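Local coordinates for sensor protein (Vibrio parahaemolyticus, PDB 3I9Y) that serves in a TMAO-responsive membrane histidine kinase that probably phosphorylates proteins using ATP, this piece being its sensor domain of two stacked four-helix bundles, at residues 171-174 and 175-178; 100-103 and 104-108; 41-44 and 45-49; 243-246 and 247-250; 233-236 and 237-240. All blocks are in the same frame, centred on the assembly; numbering follows the deposited sequence.

Contact 1 (171-174 and 175-178); sequences FKML and NQIE
Gln176 reaches back over Met173 on helix 158-180 of a four-helix bundle, with its OE1 3.3 Å from Met173 CA and 3.6 Å from Met173 CG. Its CG is anti to the carbonyl carbon (chi1 -70°), which sends the chain back along the preceding turn. That oxygen also takes a hydrogen bond from Asn199 ND2 of helix 186-208, which holds the amide in place. Leu174 and Glu178 run side by side and point the same way, with Leu174 CD2 3.9 Å from Glu178 OE2. Arg181 forms a salt bridge with the other carboxylate oxygen, Glu178 OE1. Lys172 passes close to Asn175 and Gln176, but its side chain is strained, with chi2 eclipsed at 1°, and its placement is doubtful. The buried side is mostly apolar, with Gln176 among it: Met173 packs on Leu200 and Met203, and Ile177 on Phe196. Backbone hydrogen bonds four residues apart join the two turns, the one from Glu178 N to Leu174 O being nearly straight at 175°. At the exposed edge, water 1 donates to Phe171 O at 3.0 Å and to Asn175 OD1 at 2.7 Å.

Contact 2 (100-103 and 104-108); sequences RVEE and MRLLS
Four successive backbone hydrogen bonds, from Met104 N to Arg100 O through Leu107 N to Glu103 O, carry helix 63-114 through residues 100-108 in regular alpha-helical geometry. Outside this frame, Glu102 and Arg105 form a salt bridge between residues three apart. The two side chains lie alongside each other and point the same way. Arg105 presents NE and NH2 together, each to its own carboxylate oxygen. NE donates to Glu102 OE1 at 2.9 Å, almost straight at 176°. NH2 donates to the syn lone pair of Glu102 OE2 at 2.8 Å. Both oxygens lie close to the guanidinium plane, but the carboxylate is turned 30° from it. Both chains start with CG anti to the backbone N, and a bend at chi3 (74°) swings the arginine tip back to Glu102. Leu106 CG borders the same carboxylate, 3.8 Å from Glu102 OE2. Further along, Met104 O receives two bonds from Ser108, from N and from OG at 2.9 Å, on opposite faces of the carbonyl plane. Glu103 sends its carboxylate elsewhere, to a salt bridge with Arg229. This part of the helix is predicted to be coiled coil. Val101 and Met104 face Ile177 of helix 158-180, Leu107 packs on Leu222 and Leu226 of helix 213-228, and Arg100 rests on Val232 and Ile235 of helix 232-267.

Contact 3 (41-44 and 45-49); sequences VLFE and QLESL
Phe43 and Glu47 meet at the surface, one turn apart, in the main side-chain contact here. It is a van der Waals contact between a ring and a carboxylate. Glu47 OE2 lies 3.4 Å from Phe43 CZ, and Glu47 OE1 lies 3.6 Å from Phe43 CE2. The ring and carboxylate planes are 65° apart, and OE2 approaches the ring obliquely. Both side chains leave the backbone with CG anti to N, the glutamate at chi1 -173°. Glu47 then bends at chi2 (130°), which carries its acid group to the far end of the ring.

Other packing involves carbons against backbone oxygens. Gln45 CG sits 3.3 Å from Val41 O, and Leu46 CB is 3.5 Å from Leu42 O. All of this lies on helix 32-58, an element of the helical-bundle sensor domain. Leu42 turns inward and packs on Ile19 of helix 5-27, while Phe43, Glu44 and Glu47 are on the exposed side.

The hydrogen bonds are mostly backbone ones from each N-H to the carbonyl four residues earlier, such as Leu46 N to Leu42 O at 2.9 Å. Glu44 O accepts twice, from Ser48 N at 3.0 Å and from Ser48 OG at 3.2 Å. The two donors come from opposite faces of the carbonyl plane.

Two polar side chains find their partners beyond this turn. Gln45 OE1 is hydrogen-bonded to Ser22 OG of helix 5-27. Glu44 OE1 forms a salt bridge with Arg40, one turn back on the same helix.

Contact 4 (243-246 and 247-250); sequences NEQS and QQLM
Helix 232-267 lies along helix 63-114 in the bundled sensor domain, and residues 243-250 form two polar turns of it. Glu244 and Gln248 are four apart, and Glu244 CG lies 3.7 Å from Gln248 NE2. Their carboxylate and amide planes are only 25° apart. Gln245 crosses Gln248 at about a right angle. Gln245 OE1 and Gln248 OE1 are 3.7 Å apart, and the amide planes are 65° apart. Both atoms are acceptors, so this is a contact without a bond. Gln245 also reaches Leu249, with Gln245 CG 3.9 Å from Leu249 CD2. Its CG is anti to the backbone N (chi1 168°), and a bend at chi2 brings the amide beside the leucine methyls. The amide nitrogen, Gln245 NE2, donates to Glu82 OE2 of helix 63-114. Backbone bonds such as Leu249 N to Gln245 O, at 2.9 Å, run through both turns. Leu249 O has further hydrogen bonds with Asn79 ND2 and Thr253 OG1. Met250 packs on Leu83 and on Val23 of helix 5-27. Glu244, Gln247 and Gln248 lie toward the exposed side, while Gln245, Leu249 and Met250 meet neighbouring helices, a division typical of a helix in a bundle.

Contact 5 (233-236 and 237-240); sequences FTIL and LQQY
Leu237 folds back tightly against the preceding turn, with its CG 3.2 Å from Phe233 O and its CD1 3.4 Å from the same oxygen. That oxygen also accepts the backbone bond from Leu237 N. The leucine CG is anti to its carbonyl carbon (chi1 -54°), which puts the branch beside the helix backbone. Phe233 and Leu236 are buried, and both pack on Ala180 of helix 158-180. The Phe233 ring meets that of Phe196 with the planes at about 55°. Leu237 adds contacts with Ile189 and Gln193 of helix 186-208.

These turns belong to helix 232-267, near its start, where it packs among several helices of the stacked bundles. Backbone bonds four residues apart continue through them, the one from Gln239 N to Ile235 O measuring 2.8 Å.

Between the tight and the loose sides, Leu236 and Gln239 run side by side, with Leu236 CD2 3.8 Å from Gln239 OE1. Water 2 lies 2.8 Å from Gln239 OE1 and equally close to Leu236 O, although a single water cannot serve every acceptor around it. Contacts are looser toward Ile235, Gln238 and Thr234. Gln238 OE1 lies 3.5 Å from Ile235 CA and 4.0 Å from Ile235 CG2, and the two side chains cross at a slant. The exposed Thr234 turns back to the preceding residues, where its OG1 is hydrogen-bonded to Val231 O.

All five contacts are single-helix turns in the sensor domain. Contacts 1, 2 and 5 are partly buried, and contacts 3 and 4 lie at the surface. Contacts 1 and 2 sit on helices 158-180 and 63-114 and pack together, with Leu174 CG 4.0 Å from Ser108 CB. Contact 2 also touches contact 5. Contacts 4 and 5 share helix 232-267, but its chemistry changes from mixed, with buried Phe233 and Leu236, at 233-240 to glutamine-rich at 243-250. Contact 3 is on the opposite side of the chain centre from contacts 1 and 2. Only contact 2 has a salt bridge between its segments, while contacts 1 and 5 each hold a water.

Contact 1 (171-174 and 175-178)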
loop_
_atom_site.group_PDB
_atom_site.type_symbol
_atom_site.label_atom_id
_atom_site.label_comp_id
_atom_site.label_asym_id
_atom_site.label_seq_id
_atom_site.Cartn_x
_atom_site.Cartn_y
_atom_site.Cartn_z
ATOM N N PHE A 171 -13.701 22.969 8.492
ATOM C CA PHE A 171 -14.155 22.137 7.405
ATOM C C PHE A 171 -13.040 22.025 6.315
ATOM O O PHE A 171 -12.902 20.919 5.685
ATOM C CB PHE A 171 -15.446 22.714 6.751
ATOM C CG PHE A 171 -16.711 22.485 7.573
ATOM C CD1 PHE A 171 -16.659 21.600 8.679
ATOM C CD2 PHE A 171 -17.936 23.069 7.212
ATOM C CE1 PHE A 171 -17.831 21.276 9.477
ATOM C CE2 PHE A 171 -19.102 22.806 7.888
ATOM C CZ PHE A 171 -19.099 21.910 9.052
ATOM N N LYS A 172 -12.295 23.105 6.084
ATOM C CA LYS A 172 -11.311 22.999 5.064
ATOM C C LYS A 172 -10.171 21.998 5.562
ATOM O O LYS A 172 -9.624 21.268 4.760
ATOM C CB LYS A 172 -10.512 24.331 4.706
ATOM C CG LYS A 172 -9.563 23.868 3.360
ATOM C CD LYS A 172 -9.594 22.149 2.592
ATOM C CE LYS A 172 -9.076 21.543 1.090
ATOM N NZ LYS A 172 -9.060 19.826 0.307
ATOM N N MET A 173 -9.825 21.993 6.834
ATOM C CA MET A 173 -8.695 21.023 7.242
ATOM C C MET A 173 -9.259 19.536 7.066
ATOM O O MET A 173 -8.557 18.641 6.666
ATOM C CB MET A 173 -8.358 21.303 8.686
ATOM C CG MET A 173 -7.454 22.677 8.604
ATOM S SD MET A 173 -7.112 23.199 10.322
ATOM C CE MET A 173 -6.285 21.903 10.950
ATOM N N LEU A 174 -10.550 19.306 7.340
ATOM C CA LEU A 174 -11.083 17.955 7.148
ATOM C C LEU A 174 -11.143 17.610 5.619
ATOM O O LEU A 174 -10.853 16.486 5.189
ATOM C CB LEU A 174 -12.488 17.927 7.677
ATOM C CG LEU A 174 -13.002 16.653 8.239
ATOM C CD1 LEU A 174 -14.520 16.572 8.048
ATOM C CD2 LEU A 174 -12.229 15.268 7.904
ATOM N N ASN A 175 -11.454 18.551 4.767
ATOM C CA ASN A 175 -11.454 18.259 3.322
ATOM C C ASN A 175 -10.001 17.919 2.935
ATOM O O ASN A 175 -9.827 17.020 2.086
ATOM C CB ASN A 175 -11.912 19.556 2.431
ATOM C CG ASN A 175 -13.468 19.828 2.538
ATOM O OD1 ASN A 175 -14.257 18.942 2.947
ATOM N ND2 ASN A 175 -13.886 21.027 2.192
ATOM N N GLN A 176 -8.999 18.618 3.474
ATOM C CA GLN A 176 -7.556 18.326 3.155
ATOM C C GLN A 176 -7.201 16.869 3.515
ATOM O O GLN A 176 -6.605 16.168 2.724
ATOM C CB GLN A 176 -6.533 19.228 3.984
ATOM C CG GLN A 176 -6.674 20.696 3.438
ATOM C CD GLN A 176 -5.852 21.600 4.297
ATOM O OE1 GLN A 176 -5.865 21.556 5.549
ATOM N NE2 GLN A 176 -5.047 22.362 3.639
ATOM N N ILE A 177 -7.575 16.432 4.736
ATOM C CA ILE A 177 -7.262 15.074 5.158
ATOM C C ILE A 177 -8.048 14.101 4.226
ATOM O O ILE A 177 -7.403 13.192 3.764
ATOM C CB ILE A 177 -7.746 14.881 6.564
ATOM C CG1 ILE A 177 -6.744 15.673 7.449
ATOM C CG2 ILE A 177 -7.411 13.404 6.967
ATOM C CD1 ILE A 177 -7.239 15.436 9.038
ATOM N N GLU A 178 -9.382 14.282 3.909
ATOM C CA GLU A 178 -10.096 13.350 3.007
ATOM C C GLU A 178 -9.393 13.365 1.644
ATOM O O GLU A 178 -9.255 12.292 0.988
ATOM C CB GLU A 178 -11.628 13.834 2.754
ATOM C CG GLU A 178 -12.320 13.763 4.148
ATOM C CD GLU A 178 -12.785 12.372 4.555
ATOM O OE1 GLU A 178 -12.505 11.420 3.806
ATOM O OE2 GLU A 178 -13.441 12.289 5.631
HETATM O O HOH W 1 -15.280 19.162 5.416
#

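Contact 2 (100-103 and 104-108)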
loop_
_atom_site.group_PDB
_atom_site.type_symbol
_atom_site.label_atom_id
_atom_site.label_comp_id
_atom_site.label_asym_id
_atom_site.label_seq_id
_atom_site.Cartn_x
_atom_site.Cartn_y
_atom_site.Cartn_z
ATOM N N ARG A 100 -6.742 6.526 11.621
ATOM C CA ARG A 100 -6.343 7.865 11.989
ATOM C C ARG A 100 -7.259 8.998 11.350
ATOM O O ARG A 100 -7.519 10.027 12.007
ATOM C CB ARG A 100 -4.859 8.040 11.550
ATOM C CG ARG A 100 -3.830 7.574 12.620
ATOM C CD ARG A 100 -2.717 6.636 11.965
ATOM N NE ARG A 100 -1.710 5.914 12.852
ATOM C CZ ARG A 100 -0.974 6.656 13.618
ATOM N NH1 ARG A 100 -1.146 7.943 13.600
ATOM N NH2 ARG A 100 -0.019 6.183 14.332
ATOM N N VAL A 101 -7.720 8.774 10.092
ATOM C CA VAL A 101 -8.538 9.726 9.418
ATOM C C VAL A 101 -9.879 9.760 10.181
ATOM O O VAL A 101 -10.356 10.894 10.551
ATOM C CB VAL A 101 -8.676 9.346 7.938
ATOM C CG1 VAL A 101 -9.974 10.129 7.263
ATOM C CG2 VAL A 101 -7.294 9.532 7.205
ATOM N N GLU A 102 -10.400 8.613 10.629
ATOM C CA GLU A 102 -11.669 8.591 11.338
ATOM C C GLU A 102 -11.450 9.306 12.716
ATOM O O GLU A 102 -12.299 10.121 13.049
ATOM C CB GLU A 102 -12.199 7.200 11.552
ATOM C CG GLU A 102 -13.490 7.055 12.367
ATOM C CD GLU A 102 -14.622 7.807 11.735
ATOM O OE1 GLU A 102 -14.579 8.272 10.487
ATOM O OE2 GLU A 102 -15.640 8.049 12.504
ATOM N N GLU A 103 -10.346 9.141 13.446
ATOM C CA GLU A 103 -10.209 9.938 14.693
ATOM C C GLU A 103 -10.181 11.442 14.370
ATOM O O GLU A 103 -10.671 12.305 15.131
ATOM C CB GLU A 103 -8.834 9.748 15.397
ATOM C CG GLU A 103 -8.663 8.225 15.722
ATOM C CD GLU A 103 -7.245 7.874 16.302
ATOM O OE1 GLU A 103 -7.185 6.717 16.751
ATOM O OE2 GLU A 103 -6.249 8.651 16.313
ATOM N N MET A 104 -9.505 11.755 13.274
ATOM C CA MET A 104 -9.385 13.173 12.875
ATOM C C MET A 104 -10.781 13.745 12.445
ATOM O O MET A 104 -11.027 15.022 12.671
ATOM C CB MET A 104 -8.388 13.371 11.731
ATOM C CG MET A 104 -6.996 13.114 12.363
ATOM S SD MET A 104 -5.781 13.455 10.956
ATOM C CE MET A 104 -5.662 12.227 10.924
ATOM N N ARG A 105 -11.599 12.934 11.746
ATOM C CA ARG A 105 -12.929 13.417 11.314
ATOM C C ARG A 105 -13.745 13.648 12.677
ATOM O O ARG A 105 -14.481 14.703 12.796
ATOM C CB ARG A 105 -13.751 12.350 10.502
ATOM C CG ARG A 105 -15.194 12.933 10.026
ATOM C CD ARG A 105 -15.813 11.635 9.198
ATOM N NE ARG A 105 -16.197 10.674 10.285
ATOM C CZ ARG A 105 -17.225 10.882 11.127
ATOM N NH1 ARG A 105 -17.943 11.991 10.999
ATOM N NH2 ARG A 105 -17.583 10.087 12.135
ATOM N N LEU A 106 -13.713 12.733 13.649
ATOM C CA LEU A 106 -14.524 13.003 14.843
ATOM C C LEU A 106 -14.059 14.314 15.608
ATOM O O LEU A 106 -14.856 14.997 16.206
ATOM C CB LEU A 106 -14.360 11.843 15.922
ATOM C CG LEU A 106 -14.971 10.593 15.251
ATOM C CD1 LEU A 106 -14.692 9.377 16.145
ATOM C CD2 LEU A 106 -16.469 10.793 15.446
ATOM N N LEU A 107 -12.745 14.502 15.779
ATOM C CA LEU A 107 -12.231 15.676 16.485
ATOM C C LEU A 107 -12.681 16.911 15.673
ATOM O O LEU A 107 -13.015 17.893 16.252
ATOM C CB LEU A 107 -10.627 15.714 16.493
ATOM C CG LEU A 107 -10.180 14.587 17.407
ATOM C CD1 LEU A 107 -8.744 14.461 16.984
ATOM C CD2 LEU A 107 -10.330 14.878 18.917
ATOM N N SER A 108 -12.587 16.903 14.367
ATOM C CA SER A 108 -13.016 18.070 13.546
ATOM C C SER A 108 -14.504 18.458 13.721
ATOM O O SER A 108 -14.860 19.639 13.740
ATOM C CB SER A 108 -12.883 17.792 12.019
ATOM O OG SER A 108 -11.422 17.721 11.787
#

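Contact 3 (41-44 and 45-49)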
loop_
_atom_site.group_PDB
_atom_site.type_symbol
_atom_site.label_atom_id
_atom_site.label_comp_id
_atom_site.label_asym_id
_atom_site.label_seq_id
_atom_site.Cartn_x
_atom_site.Cartn_y
_atom_site.Cartn_z
ATOM N N VAL A 41 -3.505 -19.972 -2.404
ATOM C CA VAL A 41 -3.438 -20.565 -3.675
ATOM C C VAL A 41 -2.018 -20.448 -4.479
ATOM O O VAL A 41 -1.631 -21.396 -5.186
ATOM C CB VAL A 41 -4.610 -20.330 -4.577
ATOM C CG1 VAL A 41 -5.976 -20.469 -3.811
ATOM C CG2 VAL A 41 -4.473 -19.356 -5.410
ATOM N N LEU A 42 -1.351 -19.340 -4.347
ATOM C CA LEU A 42 -0.195 -19.027 -5.026
ATOM C C LEU A 42 0.915 -19.982 -4.523
ATOM O O LEU A 42 1.673 -20.514 -5.289
ATOM C CB LEU A 42 0.109 -17.604 -4.760
ATOM C CG LEU A 42 1.346 -17.004 -5.297
ATOM C CD1 LEU A 42 1.276 -16.893 -6.784
ATOM C CD2 LEU A 42 1.102 -15.488 -4.902
ATOM N N PHE A 43 0.931 -20.294 -3.250
ATOM C CA PHE A 43 1.916 -21.226 -2.719
ATOM C C PHE A 43 1.631 -22.629 -3.233
ATOM O O PHE A 43 2.576 -23.336 -3.533
ATOM C CB PHE A 43 1.797 -21.278 -1.286
ATOM C CG PHE A 43 2.700 -22.296 -0.617
ATOM C CD1 PHE A 43 4.060 -21.953 -0.372
ATOM C CD2 PHE A 43 2.196 -23.523 -0.192
ATOM C CE1 PHE A 43 5.015 -22.843 0.344
ATOM C CE2 PHE A 43 3.089 -24.474 0.502
ATOM C CZ PHE A 43 4.509 -24.113 0.771
ATOM N N GLU A 44 0.357 -23.052 -3.372
ATOM C CA GLU A 44 0.172 -24.401 -3.870
ATOM C C GLU A 44 0.711 -24.522 -5.368
ATOM O O GLU A 44 1.263 -25.545 -5.767
ATOM C CB GLU A 44 -1.246 -24.728 -4.047
ATOM C CG GLU A 44 -1.760 -25.389 -2.868
ATOM C CD GLU A 44 -3.232 -25.903 -3.171
ATOM O OE1 GLU A 44 -4.201 -25.130 -2.828
ATOM O OE2 GLU A 44 -3.440 -27.025 -3.816
ATOM N N GLN A 45 0.445 -23.509 -6.146
ATOM C CA GLN A 45 0.807 -23.470 -7.542
ATOM C C GLN A 45 2.372 -23.343 -7.645
ATOM O O GLN A 45 2.996 -23.940 -8.538
ATOM C CB GLN A 45 0.127 -22.307 -8.277
ATOM C CG GLN A 45 -1.493 -22.429 -8.290
ATOM C CD GLN A 45 -2.068 -21.106 -8.916
ATOM O OE1 GLN A 45 -1.455 -20.009 -8.891
ATOM N NE2 GLN A 45 -3.186 -21.220 -9.574
ATOM N N LEU A 46 3.003 -22.607 -6.763
ATOM C CA LEU A 46 4.428 -22.535 -6.876
ATOM C C LEU A 46 5.042 -24.005 -6.526
ATOM O O LEU A 46 5.991 -24.438 -7.172
ATOM C CB LEU A 46 4.989 -21.515 -5.898
ATOM C CG LEU A 46 6.515 -21.558 -5.655
ATOM C CD1 LEU A 46 7.169 -21.029 -6.991
ATOM C CD2 LEU A 46 6.845 -20.482 -4.437
ATOM N N GLU A 47 4.503 -24.675 -5.531
ATOM C CA GLU A 47 4.952 -25.979 -5.103
ATOM C C GLU A 47 4.813 -26.992 -6.292
ATOM O O GLU A 47 5.698 -27.875 -6.557
ATOM C CB GLU A 47 4.090 -26.347 -3.898
ATOM C CG GLU A 47 4.451 -27.550 -3.186
ATOM C CD GLU A 47 4.589 -27.367 -1.481
ATOM O OE1 GLU A 47 3.634 -27.819 -0.747
ATOM O OE2 GLU A 47 5.620 -26.777 -0.936
ATOM N N SER A 48 3.676 -26.913 -6.993
ATOM C CA SER A 48 3.572 -27.780 -8.136
ATOM C C SER A 48 4.593 -27.312 -9.199
ATOM O O SER A 48 5.099 -28.144 -9.911
ATOM C CB SER A 48 2.220 -27.671 -8.871
ATOM O OG SER A 48 1.204 -27.839 -7.992
ATOM N N LEU A 49 4.742 -26.013 -9.431
ATOM C CA LEU A 49 5.637 -25.594 -10.470
ATOM C C LEU A 49 7.064 -26.182 -10.121
ATOM O O LEU A 49 7.838 -26.632 -11.035
ATOM C CB LEU A 49 5.714 -24.090 -10.531
ATOM C CG LEU A 49 6.666 -23.785 -11.668
ATOM C CD1 LEU A 49 6.246 -22.832 -12.737
ATOM C CD2 LEU A 49 7.651 -23.119 -10.954
#

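Contact 4 (243-246 and 247-250)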
loop_
_atom_site.group_PDB
_atom_site.type_symbol
_atom_site.label_atom_id
_atom_site.label_comp_id
_atom_site.label_asym_id
_atom_site.label_seq_id
_atom_site.Cartn_x
_atom_site.Cartn_y
_atom_site.Cartn_z
ATOM N N ASN A 243 3.426 1.204 -2.285
ATOM C CA ASN A 243 2.676 0.873 -3.555
ATOM C C ASN A 243 3.630 0.895 -4.751
ATOM O O ASN A 243 3.525 0.032 -5.691
ATOM C CB ASN A 243 1.596 1.856 -3.913
ATOM C CG ASN A 243 0.375 1.674 -2.932
ATOM O OD1 ASN A 243 0.293 0.600 -2.225
ATOM N ND2 ASN A 243 -0.572 2.678 -2.870
ATOM N N GLU A 244 4.576 1.817 -4.713
ATOM C CA GLU A 244 5.410 1.914 -5.869
ATOM C C GLU A 244 6.395 0.592 -5.953
ATOM O O GLU A 244 6.665 -0.009 -7.016
ATOM C CB GLU A 244 6.211 3.148 -5.653
ATOM C CG GLU A 244 7.353 3.166 -6.381
ATOM C CD GLU A 244 7.454 4.544 -6.964
ATOM O OE1 GLU A 244 8.491 5.281 -6.681
ATOM O OE2 GLU A 244 6.447 4.876 -7.716
ATOM N N GLN A 245 6.902 0.227 -4.817
ATOM C CA GLN A 245 7.760 -0.908 -4.697
ATOM C C GLN A 245 6.875 -2.159 -5.119
ATOM O O GLN A 245 7.251 -3.083 -5.921
ATOM C CB GLN A 245 8.216 -1.007 -3.224
ATOM C CG GLN A 245 8.813 -2.338 -3.166
ATOM C CD GLN A 245 10.350 -2.168 -3.774
ATOM O OE1 GLN A 245 10.762 -0.959 -4.297
ATOM N NE2 GLN A 245 11.163 -3.302 -3.676
ATOM N N SER A 246 5.628 -2.173 -4.746
ATOM C CA SER A 246 4.885 -3.336 -5.146
ATOM C C SER A 246 4.599 -3.390 -6.696
ATOM O O SER A 246 4.627 -4.490 -7.356
ATOM C CB SER A 246 3.719 -3.498 -4.146
ATOM O OG SER A 246 2.607 -3.790 -4.869
ATOM N N GLN A 247 4.431 -2.205 -7.308
ATOM C CA GLN A 247 4.208 -2.237 -8.743
ATOM C C GLN A 247 5.499 -2.666 -9.494
ATOM O O GLN A 247 5.426 -3.440 -10.449
ATOM C CB GLN A 247 3.789 -0.830 -9.269
ATOM C CG GLN A 247 3.458 -0.967 -10.765
ATOM C CD GLN A 247 2.493 -2.355 -11.228
ATOM O OE1 GLN A 247 1.236 -2.525 -10.770
ATOM N NE2 GLN A 247 3.152 -3.348 -12.083
ATOM N N GLN A 248 6.636 -2.167 -9.057
ATOM C CA GLN A 248 7.894 -2.556 -9.664
ATOM C C GLN A 248 8.132 -4.058 -9.510
ATOM O O GLN A 248 8.604 -4.743 -10.497
ATOM C CB GLN A 248 9.015 -1.899 -8.984
ATOM C CG GLN A 248 8.990 -0.556 -9.561
ATOM C CD GLN A 248 9.887 0.453 -8.700
ATOM O OE1 GLN A 248 10.730 -0.017 -7.851
ATOM N NE2 GLN A 248 9.703 1.801 -8.908
ATOM N N LEU A 249 7.706 -4.611 -8.346
ATOM C CA LEU A 249 7.903 -6.011 -8.073
ATOM C C LEU A 249 7.010 -6.876 -9.035
ATOM O O LEU A 249 7.517 -7.890 -9.543
ATOM C CB LEU A 249 7.637 -6.327 -6.645
ATOM C CG LEU A 249 8.606 -6.754 -5.531
ATOM C CD1 LEU A 249 10.137 -6.694 -5.663
ATOM C CD2 LEU A 249 8.157 -6.052 -4.324
ATOM N N MET A 250 5.749 -6.431 -9.313
ATOM C CA MET A 250 4.898 -7.209 -10.170
ATOM C C MET A 250 5.425 -7.191 -11.631
ATOM O O MET A 250 5.271 -8.186 -12.304
ATOM C CB MET A 250 3.428 -6.781 -10.145
ATOM C CG MET A 250 2.943 -7.260 -8.754
ATOM S SD MET A 250 1.371 -6.554 -8.463
ATOM C CE MET A 250 0.276 -7.363 -9.507
#

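Contact 5 (233-236 and 237-240)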
loop_
_atom_site.group_PDB
_atom_site.type_symbol
_atom_site.label_atom_id
_atom_site.label_comp_id
_atom_site.label_asym_id
_atom_site.label_seq_id
_atom_site.Cartn_x
_atom_site.Cartn_y
_atom_site.Cartn_z
ATOM N N PHE A 233 0.236 11.878 7.710
ATOM C CA PHE A 233 0.802 12.211 6.450
ATOM C C PHE A 233 2.177 11.398 6.302
ATOM O O PHE A 233 2.555 11.081 5.162
ATOM C CB PHE A 233 1.142 13.758 6.399
ATOM C CG PHE A 233 -0.110 14.601 6.227
ATOM C CD1 PHE A 233 -0.733 14.703 4.977
ATOM C CD2 PHE A 233 -0.646 15.206 7.377
ATOM C CE1 PHE A 233 -1.874 15.413 4.898
ATOM C CE2 PHE A 233 -1.820 15.930 7.318
ATOM C CZ PHE A 233 -2.456 16.056 6.100
ATOM N N THR A 234 2.888 11.037 7.377
ATOM C CA THR A 234 4.095 10.316 7.024
ATOM C C THR A 234 3.634 8.904 6.764
ATOM O O THR A 234 4.315 8.252 6.037
ATOM C CB THR A 234 5.149 10.262 8.100
ATOM O OG1 THR A 234 4.567 9.532 9.153
ATOM C CG2 THR A 234 5.352 11.653 8.771
ATOM N N ILE A 235 2.442 8.424 7.192
ATOM C CA ILE A 235 2.017 7.004 6.855
ATOM C C ILE A 235 1.531 7.006 5.382
ATOM O O ILE A 235 1.778 6.053 4.588
ATOM C CB ILE A 235 0.925 6.501 7.795
ATOM C CG1 ILE A 235 1.494 6.595 9.275
ATOM C CG2 ILE A 235 0.682 5.020 7.427
ATOM C CD1 ILE A 235 0.359 6.277 10.350
ATOM N N LEU A 236 0.965 8.159 4.943
ATOM C CA LEU A 236 0.538 8.276 3.525
ATOM C C LEU A 236 1.781 8.209 2.623
ATOM O O LEU A 236 1.694 7.597 1.470
ATOM C CB LEU A 236 -0.247 9.578 3.195
ATOM C CG LEU A 236 -1.663 9.418 3.809
ATOM C CD1 LEU A 236 -2.276 10.936 3.736
ATOM C CD2 LEU A 236 -2.606 8.572 2.918
ATOM N N LEU A 237 2.904 8.799 3.083
ATOM C CA LEU A 237 4.113 8.683 2.236
ATOM C C LEU A 237 4.651 7.226 2.222
ATOM O O LEU A 237 5.157 6.786 1.158
ATOM C CB LEU A 237 5.305 9.661 2.660
ATOM C CG LEU A 237 4.647 11.116 2.690
ATOM C CD1 LEU A 237 5.370 12.166 3.526
ATOM C CD2 LEU A 237 4.635 11.636 1.165
ATOM N N GLN A 238 4.577 6.506 3.389
ATOM C CA GLN A 238 5.055 5.173 3.351
ATOM C C GLN A 238 4.126 4.355 2.414
ATOM O O GLN A 238 4.617 3.493 1.795
ATOM C CB GLN A 238 4.995 4.577 4.780
ATOM C CG GLN A 238 6.150 5.239 5.592
ATOM C CD GLN A 238 5.763 5.176 7.165
ATOM O OE1 GLN A 238 4.648 4.819 7.523
ATOM N NE2 GLN A 238 6.619 5.570 7.979
ATOM N N GLN A 239 2.802 4.584 2.420
ATOM C CA GLN A 239 1.903 3.791 1.627
ATOM C C GLN A 239 2.312 4.187 0.161
ATOM O O GLN A 239 2.316 3.304 -0.709
ATOM C CB GLN A 239 0.444 4.242 1.818
ATOM C CG GLN A 239 -0.467 3.731 0.825
ATOM C CD GLN A 239 -1.912 4.084 1.233
ATOM O OE1 GLN A 239 -2.399 5.279 0.965
ATOM N NE2 GLN A 239 -2.624 3.130 1.776
ATOM N N TYR A 240 2.640 5.458 -0.126
ATOM C CA TYR A 240 2.995 5.708 -1.570
ATOM C C TYR A 240 4.241 4.843 -1.988
ATOM O O TYR A 240 4.248 4.237 -3.018
ATOM C CB TYR A 240 3.365 7.188 -1.800
ATOM C CG TYR A 240 4.012 7.472 -3.108
ATOM C CD1 TYR A 240 3.206 7.733 -4.230
ATOM C CD2 TYR A 240 5.383 7.532 -3.237
ATOM C CE1 TYR A 240 3.775 8.146 -5.510
ATOM C CE2 TYR A 240 5.978 7.812 -4.552
ATOM C CZ TYR A 240 5.163 8.133 -5.659
ATOM O OH TYR A 240 5.668 8.269 -6.958
HETATM O O HOH W 2 -0.633 7.247 0.014
#